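Local coordinates for cell division control protein 4 (Saccharomyces cerevisiae, PDB 3V7D) that recognises phosphorylated target proteins such as the CDK inhibitor SIC1 and directs them to SCF-mediated ubiquitination, its F-box and WD40 propeller regions being present in this chain, at residues B[229-234]-B[261-266]; B[281-286]-B[295-300]; B[200-205]-B[224-229]; B[183-188]-B[204-209]; B[195-200]-B[251-256]. The protein carries 1 engineered substitution. All coordinates share one frame; numbering follows the deposited sequence.

Contact 1: residues B[229-234]-B[261-266]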
# COMPACT_ATOMS: atom_id res chain seq x y z
N LEU B 229 11.30 6.20 28.82
CA LEU B 229 10.20 6.67 28.00
C LEU B 229 9.10 7.22 28.91
O LEU B 229 8.80 6.65 29.96
CB LEU B 229 9.63 5.55 27.14
CG LEU B 229 10.52 5.01 26.02
CD1 LEU B 229 11.33 3.81 26.49
CD2 LEU B 229 9.67 4.66 24.81
N HIS B 230 8.51 8.34 28.51
CA HIS B 230 7.39 8.91 29.24
C HIS B 230 6.11 8.71 28.45
O HIS B 230 6.12 8.81 27.22
CB HIS B 230 7.62 10.40 29.50
CG HIS B 230 8.56 10.69 30.63
ND1 HIS B 230 9.72 9.98 30.83
CD2 HIS B 230 8.51 11.62 31.62
CE1 HIS B 230 10.35 10.46 31.89
NE2 HIS B 230 9.63 11.45 32.39
N VAL B 231 5.02 8.42 29.14
CA VAL B 231 3.72 8.26 28.48
C VAL B 231 2.78 9.39 28.90
O VAL B 231 2.66 9.71 30.08
CB VAL B 231 3.09 6.88 28.77
CG1 VAL B 231 1.77 6.73 28.02
CG2 VAL B 231 4.05 5.76 28.38
N TRP B 232 2.12 10.00 27.92
CA TRP B 232 1.21 11.10 28.18
C TRP B 232 -0.08 10.95 27.38
O TRP B 232 -0.05 10.44 26.26
CB TRP B 232 1.83 12.46 27.84
CG TRP B 232 3.32 12.53 27.90
CD1 TRP B 232 4.21 11.96 27.03
CD2 TRP B 232 4.11 13.26 28.85
NE1 TRP B 232 5.50 12.27 27.40
CE2 TRP B 232 5.46 13.07 28.51
CE3 TRP B 232 3.80 14.05 29.96
CZ2 TRP B 232 6.50 13.64 29.24
CZ3 TRP B 232 4.83 14.61 30.69
CH2 TRP B 232 6.16 14.41 30.33
N LYS B 233 -1.19 11.40 27.94
CA LYS B 233 -2.43 11.49 27.18
C LYS B 233 -2.39 12.72 26.29
O LYS B 233 -1.91 13.78 26.71
CB LYS B 233 -3.64 11.56 28.12
CG LYS B 233 -3.91 10.27 28.88
CD LYS B 233 -5.15 10.37 29.74
CE LYS B 233 -4.95 11.35 30.88
NZ LYS B 233 -3.94 10.86 31.86
N LEU B 234 -2.85 12.58 25.05
CA LEU B 234 -2.96 13.71 24.13
C LEU B 234 -4.22 14.50 24.46
O LEU B 234 -5.32 13.97 24.40
CB LEU B 234 -3.01 13.23 22.68
CG LEU B 234 -3.14 14.32 21.61
CD1 LEU B 234 -1.87 15.14 21.51
CD2 LEU B 234 -3.50 13.71 20.25
N TYR B 261 -2.22 15.06 32.35
CA TYR B 261 -1.98 14.38 31.09
C TYR B 261 -0.79 13.42 31.20
O TYR B 261 -0.46 12.72 30.25
CB TYR B 261 -1.74 15.38 29.96
CG TYR B 261 -2.89 16.34 29.76
CD1 TYR B 261 -4.11 15.91 29.24
CD2 TYR B 261 -2.76 17.69 30.08
CE1 TYR B 261 -5.16 16.79 29.06
CE2 TYR B 261 -3.81 18.57 29.89
CZ TYR B 261 -5.00 18.12 29.39
OH TYR B 261 -6.05 19.00 29.20
N PHE B 262 -0.16 13.40 32.37
CA PHE B 262 0.97 12.51 32.60
C PHE B 262 0.49 11.13 33.05
O PHE B 262 -0.39 11.01 33.90
CB PHE B 262 1.93 13.12 33.62
CG PHE B 262 3.05 12.21 34.03
CD1 PHE B 262 4.05 11.88 33.14
CD2 PHE B 262 3.12 11.71 35.32
CE1 PHE B 262 5.09 11.04 33.52
CE2 PHE B 262 4.15 10.88 35.70
CZ PHE B 262 5.14 10.54 34.80
N VAL B 263 1.07 10.08 32.47
CA VAL B 263 0.63 8.72 32.77
C VAL B 263 1.65 7.99 33.63
O VAL B 263 1.31 7.42 34.66
CB VAL B 263 0.37 7.91 31.48
CG1 VAL B 263 -0.12 6.52 31.83
CG2 VAL B 263 -0.63 8.63 30.60
N GLY B 264 2.91 8.02 33.20
CA GLY B 264 3.97 7.36 33.95
C GLY B 264 5.27 7.23 33.18
O GLY B 264 5.36 7.60 32.01
N VAL B 265 6.29 6.71 33.85
CA VAL B 265 7.61 6.55 33.26
C VAL B 265 7.89 5.07 33.00
O VAL B 265 7.61 4.22 33.84
CB VAL B 265 8.71 7.12 34.17
CG1 VAL B 265 10.07 7.00 33.51
CG2 VAL B 265 8.40 8.56 34.52
N LEU B 266 8.44 4.77 31.83
CA LEU B 266 8.85 3.41 31.52
C LEU B 266 10.37 3.29 31.59
O LEU B 266 11.07 3.69 30.66
CB LEU B 266 8.34 3.00 30.13
CG LEU B 266 6.82 2.87 30.00
CD1 LEU B 266 6.44 2.50 28.57
CD2 LEU B 266 6.29 1.84 30.98
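Leu229 O takes the amide of Leu266 in the shortest bond of this antiparallel strand pair, with Leu266 N 2.7 Å away and the N-H almost perfectly straight at 177°. The reciprocal bond, Leu229 N to Leu266 O, is longer at 3.1 Å. Pairing continues as Val231 N gives to Gly264 O at 3.0 Å. The register then slips by one residue: Val263 and Gly264 both face Val231, a classic beta bulge, and Val231 O is met by Val263 N at 2.9 Å. Beyond the bulge, Lys233 N reaches Tyr261 O at 2.8 Å, in the carbonyl plane.

The side chains sort onto two faces. On one, Phe262 turns an edge to the face of Trp232 in an offset edge-to-face pair with planes 63° apart, CD1 of Phe262 lying 3.8 Å from CZ3 of Trp232. With CG anti to the backbone nitrogen (chi1 174°), the Phe262 ring is laid back along its own strand, its centre over Gly264 N. Further along, Val265 CG2 sits over a face of the His230 imidazole as a CH-pi contact. On the other face, Val231 CG2 and Leu266 CD1 meet at 4.0 Å, next to the paired beta carbons of Leu229 and Leu266.

The amine of Lys233 bonds to Pro260 O just before the outer strand. Strand 262-266 forms the outermost edge of its four-stranded propeller blade, with 229-233 between it and strand 218-224; Leu229 and Leu266 pack on Trp295 of the next blade, and Trp232 meets Phe199 of the preceding one.

Contact 2: residues B[281-286]-B[295-300]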
# COMPACT_ATOMS: atom_id res chain seq x y z
N ASN B 281 -2.19 -0.52 22.40
CA ASN B 281 -1.57 -0.49 23.72
C ASN B 281 -0.14 -1.02 23.73
O ASN B 281 0.52 -1.02 24.77
CB ASN B 281 -2.41 -1.27 24.74
CG ASN B 281 -2.48 -2.76 24.43
OD1 ASN B 281 -2.72 -3.16 23.29
ND2 ASN B 281 -2.26 -3.59 25.44
N ILE B 282 0.34 -1.47 22.58
CA ILE B 282 1.69 -2.02 22.48
C ILE B 282 2.67 -1.03 21.87
O ILE B 282 2.43 -0.49 20.79
CB ILE B 282 1.71 -3.32 21.67
CG1 ILE B 282 0.81 -4.37 22.33
CG2 ILE B 282 3.13 -3.85 21.56
CD1 ILE B 282 1.29 -4.79 23.70
N VAL B 283 3.78 -0.81 22.58
CA VAL B 283 4.82 0.09 22.11
C VAL B 283 6.19 -0.58 22.25
O VAL B 283 6.50 -1.17 23.28
CB VAL B 283 4.83 1.41 22.90
CG1 VAL B 283 5.99 2.29 22.47
CG2 VAL B 283 3.51 2.15 22.71
N VAL B 284 7.00 -0.48 21.20
CA VAL B 284 8.36 -1.02 21.23
C VAL B 284 9.39 0.10 21.23
O VAL B 284 9.31 1.04 20.43
CB VAL B 284 8.61 -1.94 20.02
CG1 VAL B 284 10.01 -2.54 20.10
CG2 VAL B 284 7.57 -3.04 19.96
N SER B 285 10.37 0.01 22.13
CA SER B 285 11.46 0.97 22.16
C SER B 285 12.78 0.29 21.81
O SER B 285 12.98 -0.87 22.15
CB SER B 285 11.58 1.62 23.54
OG SER B 285 11.95 0.66 24.51
N GLY B 286 13.66 1.01 21.13
CA GLY B 286 15.00 0.53 20.85
C GLY B 286 16.03 1.47 21.46
O GLY B 286 15.85 2.68 21.45
N TRP B 295 6.57 -2.79 25.40
CA TRP B 295 5.82 -2.26 26.53
C TRP B 295 4.31 -2.43 26.36
O TRP B 295 3.81 -2.50 25.24
CB TRP B 295 6.13 -0.78 26.74
CG TRP B 295 7.59 -0.44 26.85
CD1 TRP B 295 8.42 -0.07 25.84
CD2 TRP B 295 8.37 -0.42 28.05
NE1 TRP B 295 9.68 0.17 26.33
CE2 TRP B 295 9.68 -0.03 27.68
CE3 TRP B 295 8.11 -0.70 29.39
CZ2 TRP B 295 10.71 0.08 28.61
CZ3 TRP B 295 9.13 -0.58 30.31
CH2 TRP B 295 10.42 -0.20 29.92
N ASP B 296 3.61 -2.47 27.48
CA ASP B 296 2.15 -2.41 27.50
C ASP B 296 1.76 -1.12 28.19
O ASP B 296 1.70 -1.05 29.42
CB ASP B 296 1.57 -3.62 28.24
CG ASP B 296 0.06 -3.73 28.11
OD1 ASP B 296 -0.64 -2.69 28.16
OD2 ASP B 296 -0.44 -4.86 27.97
N VAL B 297 1.49 -0.08 27.40
CA VAL B 297 1.26 1.25 27.95
C VAL B 297 -0.10 1.40 28.63
O VAL B 297 -0.41 2.45 29.19
CB VAL B 297 1.41 2.33 26.87
CG1 VAL B 297 2.82 2.30 26.30
CG2 VAL B 297 0.38 2.14 25.78
N ALA B 298 -0.91 0.35 28.57
CA ALA B 298 -2.16 0.32 29.32
C ALA B 298 -1.86 -0.09 30.75
O ALA B 298 -2.45 0.43 31.70
CB ALA B 298 -3.15 -0.64 28.68
N GLN B 299 -0.93 -1.03 30.90
CA GLN B 299 -0.53 -1.52 32.21
C GLN B 299 0.75 -0.84 32.69
O GLN B 299 1.12 -0.95 33.85
CB GLN B 299 -0.32 -3.03 32.18
CG GLN B 299 -1.56 -3.84 31.85
CD GLN B 299 -1.30 -5.33 31.88
OE1 GLN B 299 -0.16 -5.78 31.81
NE2 GLN B 299 -2.37 -6.12 31.98
N MET B 300 1.41 -0.13 31.77
CA MET B 300 2.70 0.49 32.04
C MET B 300 3.69 -0.54 32.57
O MET B 300 4.35 -0.33 33.59
CB MET B 300 2.56 1.66 33.03
CG MET B 300 1.69 2.79 32.50
SD MET B 300 2.38 3.55 31.02
CE MET B 300 3.80 4.41 31.71
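Val283 and Trp295 exchange a pair of backbone bonds in this antiparallel hairpin: Trp295 N gives to Val283 O at 2.7 Å, and Val283 N to Trp295 O at 3.2 Å. Where the strand ends, Val297 N finds Asn281 O at 3.0 Å.

The indole is satisfied too. Trp295 NE1 donates to Ser285 OG at 3.0 Å, with the hydroxyl oxygen lying in the ring plane and an N-H...O angle of 168°. Ser285 OG is also hydrogen-bonded to His269, so one hydroxyl joins indole and imidazole, as in the structural tetrads of WD40 blades.

At the other end, Asp296 OD1 accepts from Ala298 N at 3.1 Å in an Asx turn and from Gln299 N at 3.2 Å, the latter from above the carboxylate plane. The side chain stretches away from its own nitrogen (chi1 -171°), carrying OD1 over the following turn. Across the hairpin Asn281 ND2 adds a weak bond to the same oxygen at 3.3 Å, its amide plane turned 74° from the carboxylate. A leucine at this position would probably leave the amides of Ala298 and Gln299 without their side-chain acceptor.

On the face that carries Val283 and Trp295, Val283 CG2 meets Val297 CG1 at 3.7 Å. The chemistry implies a hairpin whose exit, the turn after strand 292-296, is held by a carboxylate acceptor, while its tryptophan is oriented by a serine hydroxyl.

Contact 3: residues B[200-205]-B[224-229]. Unlike the reference sequence in segment 200-205: Glu200 (reference Lys).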
# COMPACT_ATOMS: atom_id res chain seq x y z
N GLU B 200 6.90 18.96 30.81
CA GLU B 200 8.25 18.73 31.31
C GLU B 200 8.27 17.44 32.11
O GLU B 200 7.22 16.95 32.54
CB GLU B 200 8.72 19.92 32.15
CG GLU B 200 8.75 21.24 31.39
CD GLU B 200 9.36 22.38 32.19
OE1 GLU B 200 10.01 22.11 33.22
OE2 GLU B 200 9.20 23.55 31.77
N GLY B 201 9.46 16.88 32.31
CA GLY B 201 9.59 15.63 33.03
C GLY B 201 10.85 14.89 32.66
O GLY B 201 11.56 14.37 33.54
N HIS B 202 11.14 14.82 31.36
CA HIS B 202 12.38 14.21 30.89
C HIS B 202 13.58 14.95 31.44
O HIS B 202 13.58 16.18 31.54
CB HIS B 202 12.43 14.19 29.36
CG HIS B 202 11.68 13.05 28.74
ND1 HIS B 202 12.02 11.73 28.96
CD2 HIS B 202 10.61 13.03 27.90
CE1 HIS B 202 11.19 10.95 28.28
NE2 HIS B 202 10.33 11.72 27.64
N ASN B 203 14.62 14.21 31.81
CA ASN B 203 15.81 14.81 32.39
C ASN B 203 16.91 14.97 31.36
O ASN B 203 18.05 15.33 31.69
CB ASN B 203 16.30 13.98 33.58
CG ASN B 203 15.32 14.00 34.74
OD1 ASN B 203 14.88 12.96 35.21
ND2 ASN B 203 14.98 15.20 35.20
N SER B 204 16.57 14.72 30.10
CA SER B 204 17.51 14.85 29.00
C SER B 204 16.76 15.04 27.68
O SER B 204 15.53 15.14 27.66
CB SER B 204 18.42 13.62 28.94
OG SER B 204 19.47 13.82 28.01
N THR B 205 17.51 15.11 26.58
CA THR B 205 16.94 15.36 25.25
C THR B 205 15.87 14.34 24.86
O THR B 205 16.09 13.13 24.97
CB THR B 205 18.03 15.36 24.16
OG1 THR B 205 18.85 16.53 24.30
CG2 THR B 205 17.41 15.34 22.77
N SER B 224 13.82 9.24 25.37
CA SER B 224 14.80 10.27 25.68
C SER B 224 16.20 9.73 25.93
O SER B 224 16.39 8.53 26.12
CB SER B 224 14.34 11.08 26.91
OG SER B 224 15.40 11.84 27.46
N ARG B 225 17.17 10.64 25.92
CA ARG B 225 18.55 10.30 26.26
C ARG B 225 18.73 10.07 27.76
O ARG B 225 19.85 9.82 28.21
CB ARG B 225 19.49 11.40 25.78
CG ARG B 225 19.65 11.45 24.28
CD ARG B 225 20.65 12.51 23.86
NE ARG B 225 21.14 12.26 22.51
CZ ARG B 225 21.98 13.06 21.87
NH1 ARG B 225 22.42 14.17 22.45
NH2 ARG B 225 22.38 12.76 20.64
N ASP B 226 17.65 10.15 28.53
CA ASP B 226 17.70 9.83 29.95
C ASP B 226 17.42 8.35 30.20
O ASP B 226 17.15 7.95 31.33
CB ASP B 226 16.75 10.72 30.77
CG ASP B 226 15.30 10.60 30.33
OD1 ASP B 226 14.93 9.60 29.67
OD2 ASP B 226 14.51 11.51 30.64
N ASN B 227 17.45 7.57 29.12
CA ASN B 227 17.24 6.12 29.14
C ASN B 227 15.79 5.69 29.38
O ASN B 227 15.50 4.50 29.46
CB ASN B 227 18.17 5.42 30.14
CG ASN B 227 19.61 5.89 30.02
OD1 ASN B 227 19.98 6.54 29.05
ND2 ASN B 227 20.42 5.55 31.01
N THR B 228 14.89 6.66 29.47
CA THR B 228 13.50 6.35 29.80
C THR B 228 12.55 6.64 28.65
O THR B 228 12.92 7.25 27.65
CB THR B 228 13.00 7.19 31.00
OG1 THR B 228 12.63 8.50 30.55
CG2 THR B 228 14.08 7.30 32.08
N LEU B 229 11.30 6.20 28.82
CA LEU B 229 10.20 6.67 28.00
C LEU B 229 9.10 7.22 28.91
O LEU B 229 8.80 6.65 29.96
CB LEU B 229 9.63 5.55 27.14
CG LEU B 229 10.52 5.01 26.02
CD1 LEU B 229 11.33 3.81 26.49
CD2 LEU B 229 9.67 4.66 24.81
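Thr205 and Ser204 run beside Arg225 and Asp226 without strand pairing, the CA atoms of Ser204 and Asp226 lying 5.1 Å apart where a type I turn from Ser224 to Asn227 faces the loop. Thr205 O is gripped twice: Arg225 N gives to it at 2.9 Å, while Ser224 OG donates at 2.9 Å from above the carbonyl plane. The same serine oxygen accepts from Asp226 N, an ST turn.

Asp226 carries most of the polar work. Its OD2 receives His202 ND1 at 3.0 Å on the syn side, nearly in the imidazole plane, and Asn203 N at 2.9 Å on the anti lone pair. OD1 meanwhile takes Thr228 OG1 at 2.7 Å and also Thr228 N, both from one face of the carboxylate. Four donors thus fix its rotation, with CG tucked between its own nitrogen and carbonyl carbon (chi1 59°). Ser224 CB covers a face of the His202 ring, and Ser204 CB packs on Asp226 CB at 3.8 Å.

Arg225 stretches past Thr205, CD to CB 3.9 Å, and its guanidinium bonds to the backbone and a modified side chain of the bound peptide, consistent with phosphodegron recognition. His202 NE2 continues to Thr222 OG1, which also meets Trp232 NE1. Aspartate, histidine, threonine and tryptophan linked in this sequence form the structural tetrad of a WD40 repeat, here in WD 3.

Contact 4: residues B[183-188]-B[204-209]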
# COMPACT_ATOMS: atom_id res chain seq x y z
N ARG B 183 14.42 19.24 26.54
CA ARG B 183 13.85 18.20 27.39
C ARG B 183 12.33 18.26 27.51
O ARG B 183 11.72 17.51 28.27
CB ARG B 183 14.51 18.18 28.77
CG ARG B 183 16.03 18.18 28.72
CD ARG B 183 16.64 18.44 30.08
NE ARG B 183 18.09 18.58 30.00
CZ ARG B 183 18.87 18.91 31.02
NH1 ARG B 183 18.34 19.13 32.22
NH2 ARG B 183 20.18 19.01 30.85
N THR B 184 11.70 19.16 26.75
CA THR B 184 10.25 19.30 26.81
C THR B 184 9.53 18.55 25.70
O THR B 184 10.09 18.28 24.63
CB THR B 184 9.83 20.78 26.75
OG1 THR B 184 10.16 21.32 25.47
CG2 THR B 184 10.54 21.58 27.84
N VAL B 185 8.27 18.21 25.96
CA VAL B 185 7.38 17.68 24.95
C VAL B 185 6.29 18.72 24.74
O VAL B 185 5.64 19.15 25.69
CB VAL B 185 6.73 16.36 25.41
CG1 VAL B 185 5.79 15.83 24.34
CG2 VAL B 185 7.80 15.33 25.75
N ARG B 186 6.11 19.15 23.50
CA ARG B 186 5.15 20.22 23.22
C ARG B 186 4.03 19.79 22.28
O ARG B 186 4.25 19.09 21.29
CB ARG B 186 5.87 21.44 22.66
CG ARG B 186 6.48 22.35 23.72
CD ARG B 186 7.20 23.52 23.07
NE ARG B 186 7.51 24.59 24.02
CZ ARG B 186 8.58 24.62 24.80
NH1 ARG B 186 9.46 23.62 24.75
NH2 ARG B 186 8.78 25.63 25.62
N VAL B 187 2.82 20.22 22.60
CA VAL B 187 1.65 19.98 21.77
C VAL B 187 1.29 21.29 21.07
O VAL B 187 1.24 22.34 21.71
CB VAL B 187 0.45 19.51 22.60
CG1 VAL B 187 -0.76 19.26 21.71
CG2 VAL B 187 0.81 18.26 23.39
N TRP B 188 1.04 21.22 19.77
CA TRP B 188 0.77 22.43 18.99
C TRP B 188 -0.56 22.32 18.25
O TRP B 188 -0.99 21.23 17.86
CB TRP B 188 1.88 22.68 17.97
CG TRP B 188 3.27 22.65 18.53
CD1 TRP B 188 3.99 21.54 18.88
CD2 TRP B 188 4.12 23.77 18.77
NE1 TRP B 188 5.23 21.91 19.34
CE2 TRP B 188 5.34 23.27 19.28
CE3 TRP B 188 3.97 25.15 18.62
CZ2 TRP B 188 6.40 24.10 19.63
CZ3 TRP B 188 5.03 25.98 18.97
CH2 TRP B 188 6.22 25.45 19.47
N SER B 204 16.57 14.72 30.10
CA SER B 204 17.51 14.85 29.00
C SER B 204 16.76 15.04 27.68
O SER B 204 15.53 15.14 27.66
CB SER B 204 18.42 13.62 28.94
OG SER B 204 19.47 13.82 28.01
N THR B 205 17.51 15.11 26.58
CA THR B 205 16.94 15.36 25.25
C THR B 205 15.87 14.34 24.86
O THR B 205 16.09 13.13 24.97
CB THR B 205 18.03 15.36 24.16
OG1 THR B 205 18.85 16.53 24.30
CG2 THR B 205 17.41 15.34 22.77
N VAL B 206 14.72 14.83 24.42
CA VAL B 206 13.70 13.95 23.84
C VAL B 206 14.17 13.55 22.45
O VAL B 206 14.21 14.37 21.54
CB VAL B 206 12.33 14.65 23.74
CG1 VAL B 206 11.29 13.68 23.22
CG2 VAL B 206 11.91 15.20 25.10
N ARG B 207 14.52 12.27 22.29
CA ARG B 207 15.18 11.81 21.07
C ARG B 207 14.21 11.31 20.00
O ARG B 207 14.48 11.41 18.81
CB ARG B 207 16.18 10.71 21.40
CG ARG B 207 17.10 10.35 20.25
CD ARG B 207 17.89 11.57 19.79
NE ARG B 207 18.79 11.26 18.68
CZ ARG B 207 18.43 11.30 17.40
NH1 ARG B 207 17.18 11.62 17.06
NH2 ARG B 207 19.31 11.01 16.46
N CYS B 208 13.08 10.76 20.44
CA CYS B 208 12.13 10.15 19.52
C CYS B 208 10.75 10.16 20.17
O CYS B 208 10.63 10.40 21.37
CB CYS B 208 12.54 8.71 19.21
SG CYS B 208 12.63 7.63 20.68
N LEU B 209 9.71 9.90 19.37
CA LEU B 209 8.35 9.83 19.91
C LEU B 209 7.35 9.21 18.94
O LEU B 209 7.56 9.21 17.72
CB LEU B 209 7.87 11.21 20.38
CG LEU B 209 7.40 12.27 19.38
CD1 LEU B 209 5.89 12.26 19.28
CD2 LEU B 209 7.89 13.65 19.80
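Arg183 lays its aliphatic stem against Ser204 across the seam between two neighbouring blades of the WD40 beta-propeller, WD 2 supplying the arginine and WD 3 the serine. Ser204 O is approached by carbon alone from this segment: Arg183 CG comes to 3.3 Å, and Arg183 CA makes a CA-H...O contact with it at 3.5 Å. Further along the side chain, Arg183 CD passes Ser204 N at 3.7 Å. The chain is extended from CG to NE (chi2 169°, chi3 -173°), which lets it run along the serine backbone. No hydrogen bond joins 183-188 to 204-209.

The second half of the contact is apolar. Val206, at the start of strand 206-213, turns its CG2 branch to the other blade; CG1 is anti to the backbone nitrogen (chi1 -177°), leaving CG2 to do the touching. It meets Val185 CG2 at 4.2 Å, the two side chains crossing at about a right angle.

Thr222 of strand 218-224 backs both valines. Outward, the same segment serves the ligand: Thr205 N, in the loop, and Arg207 NH2, on strand 206-213, hydrogen-bond to modified side chains of the bound peptide, and Arg183 packs on such a side chain. Of the atoms of 183-188, those nearest Val206 CG2 are backbone atoms: Arg183 C at 3.9 Å and Thr184 O at 3.6 Å.

Contact 5: residues B[195-200]-B[251-256]. Unlike the reference sequence in segment 195-200: Glu200 (reference Lys).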
# COMPACT_ATOMS: atom_id res chain seq x y z
N CYS B 195 1.57 26.98 20.51
CA CYS B 195 1.73 25.84 21.39
C CYS B 195 0.62 25.84 22.43
O CYS B 195 0.32 26.87 23.02
CB CYS B 195 3.09 25.89 22.09
SG CYS B 195 3.36 24.55 23.26
N THR B 196 -0.01 24.68 22.65
CA THR B 196 -1.09 24.59 23.62
C THR B 196 -0.64 23.97 24.94
O THR B 196 -1.17 24.29 26.00
CB THR B 196 -2.30 23.82 23.07
OG1 THR B 196 -1.88 22.53 22.60
CG2 THR B 196 -2.96 24.58 21.93
N HIS B 197 0.35 23.08 24.88
CA HIS B 197 0.84 22.40 26.07
C HIS B 197 2.36 22.21 26.04
O HIS B 197 2.93 21.87 25.01
CB HIS B 197 0.17 21.03 26.23
CG HIS B 197 -1.32 21.08 26.29
ND1 HIS B 197 -2.10 21.29 25.17
CD2 HIS B 197 -2.18 20.94 27.33
CE1 HIS B 197 -3.38 21.28 25.52
NE2 HIS B 197 -3.45 21.08 26.82
N VAL B 198 3.00 22.45 27.18
CA VAL B 198 4.41 22.11 27.35
C VAL B 198 4.57 21.12 28.49
O VAL B 198 4.35 21.46 29.66
CB VAL B 198 5.26 23.36 27.64
CG1 VAL B 198 6.72 22.97 27.80
CG2 VAL B 198 5.10 24.39 26.54
N PHE B 199 4.94 19.88 28.17
CA PHE B 199 5.11 18.84 29.17
C PHE B 199 6.58 18.66 29.55
O PHE B 199 7.40 18.26 28.73
CB PHE B 199 4.55 17.50 28.68
CG PHE B 199 3.07 17.51 28.41
CD1 PHE B 199 2.25 18.48 28.98
CD2 PHE B 199 2.50 16.55 27.60
CE1 PHE B 199 0.89 18.49 28.73
CE2 PHE B 199 1.14 16.55 27.35
CZ PHE B 199 0.34 17.52 27.92
N GLU B 200 6.90 18.96 30.81
CA GLU B 200 8.25 18.73 31.31
C GLU B 200 8.27 17.44 32.11
O GLU B 200 7.22 16.95 32.54
CB GLU B 200 8.72 19.92 32.15
CG GLU B 200 8.75 21.24 31.39
CD GLU B 200 9.36 22.38 32.19
OE1 GLU B 200 10.01 22.11 33.22
OE2 GLU B 200 9.20 23.55 31.77
N LEU B 251 -0.29 26.01 27.99
CA LEU B 251 -0.47 25.43 29.31
C LEU B 251 0.81 24.71 29.70
O LEU B 251 1.10 23.63 29.19
CB LEU B 251 -1.64 24.45 29.31
CG LEU B 251 -3.04 24.98 29.63
CD1 LEU B 251 -3.47 26.05 28.64
CD2 LEU B 251 -4.04 23.84 29.67
N VAL B 252 1.58 25.31 30.60
CA VAL B 252 2.85 24.74 31.01
C VAL B 252 2.69 23.84 32.23
O VAL B 252 2.04 24.22 33.21
CB VAL B 252 3.89 25.84 31.30
CG1 VAL B 252 5.26 25.23 31.58
CG2 VAL B 252 3.96 26.82 30.13
N PHE B 253 3.28 22.65 32.18
CA PHE B 253 3.24 21.71 33.29
C PHE B 253 4.65 21.35 33.75
O PHE B 253 5.28 20.44 33.20
CB PHE B 253 2.48 20.44 32.91
CG PHE B 253 1.03 20.67 32.62
CD1 PHE B 253 0.61 21.09 31.37
CD2 PHE B 253 0.08 20.48 33.61
CE1 PHE B 253 -0.73 21.31 31.10
CE2 PHE B 253 -1.26 20.70 33.35
CZ PHE B 253 -1.66 21.11 32.09
N HIS B 254 5.13 22.06 34.76
CA HIS B 254 6.50 21.90 35.25
C HIS B 254 6.73 20.58 35.99
O HIS B 254 7.86 20.12 36.09
CB HIS B 254 6.88 23.07 36.17
CG HIS B 254 6.81 24.41 35.50
ND1 HIS B 254 7.84 24.91 34.73
CD2 HIS B 254 5.84 25.36 35.50
CE1 HIS B 254 7.50 26.11 34.27
NE2 HIS B 254 6.30 26.40 34.73
N THR B 255 5.66 19.98 36.50
CA THR B 255 5.81 18.77 37.32
C THR B 255 4.81 17.68 36.94
O THR B 255 3.60 17.88 37.04
CB THR B 255 5.70 19.09 38.83
OG1 THR B 255 6.68 20.07 39.19
CG2 THR B 255 5.94 17.84 39.64
N PRO B 256 5.32 16.51 36.50
CA PRO B 256 4.56 15.36 36.01
C PRO B 256 3.43 14.90 36.93
O PRO B 256 2.32 14.65 36.45
CB PRO B 256 5.62 14.26 35.93
CG PRO B 256 6.88 15.00 35.66
CD PRO B 256 6.77 16.28 36.43
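A parallel strand pair joins His197, Val198 and Phe199 to Leu251, Val252 and Phe253, adding an edge strand to a propeller blade. The bonds pass back and forth: Leu251 N gives to Thr196 O at 2.8 Å, Val198 N to Leu251 O, and Phe253 N to Val198 O. The last, Glu200 N to Phe253 O, is the longest at 3.2 Å. The first two donors stand above the plane of their carbonyl, whereas Phe253 N meets its acceptor head-on.

On one face Leu251 and His197 lie side by side, CD2 of Leu251 reaching NE2 of His197 at 4.0 Å. With an alanine in place of Leu251, the contact of CD2 with the imidazole would be lost, and a gap would probably open beside the His197 ring. Phe253 presents CE1 at the edge of the same imidazole, and its CD1 comes in the plane of the Phe199 ring, 3.7 Å from Phe199 CE1. The two phenyl planes are 69° apart, and both rings leave the backbone with CG anti to the carbonyl carbon (chi1 -63° in Phe199, -65° in Phe253) and thus point the same way.

In the WD40 fold a blade normally has four strands; here 251-253, from the insertion between WD 3 and WD 4, becomes a fifth beside 194-199. A classic bulge, Thr196 and His197 facing Val187, lies on the other flank of that strand.

The substituted Glu200 (lysine in the reference sequence) stands alongside His254, its carboxylate nearly perpendicular to the imidazole and OE2 3.5 Å from His254 ND1. Pro256 CG touches Glu200 O at 3.7 Å.

The five contacts trace three consecutive blades of the eight-bladed propeller. Contact 5 lies in the sheet that begins with strand 165-170, contacts 1 and 3 in the next, which runs from 206-213 to 262-266, and contact 2 in the one after; contact 4 bridges the first two. Contacts 3 and 4 share Ser204 and Thr205, their centres 8 Å apart, whereas the centres of contacts 2 and 5 are 23 Å apart. Contact 3 is nested inside the loop closed by contact 5, and contact 2 opens only after contact 1 closes. Residues of contacts 3 and 4 both reach the bound peptide, consistent with recognition that draws on two neighbouring blades.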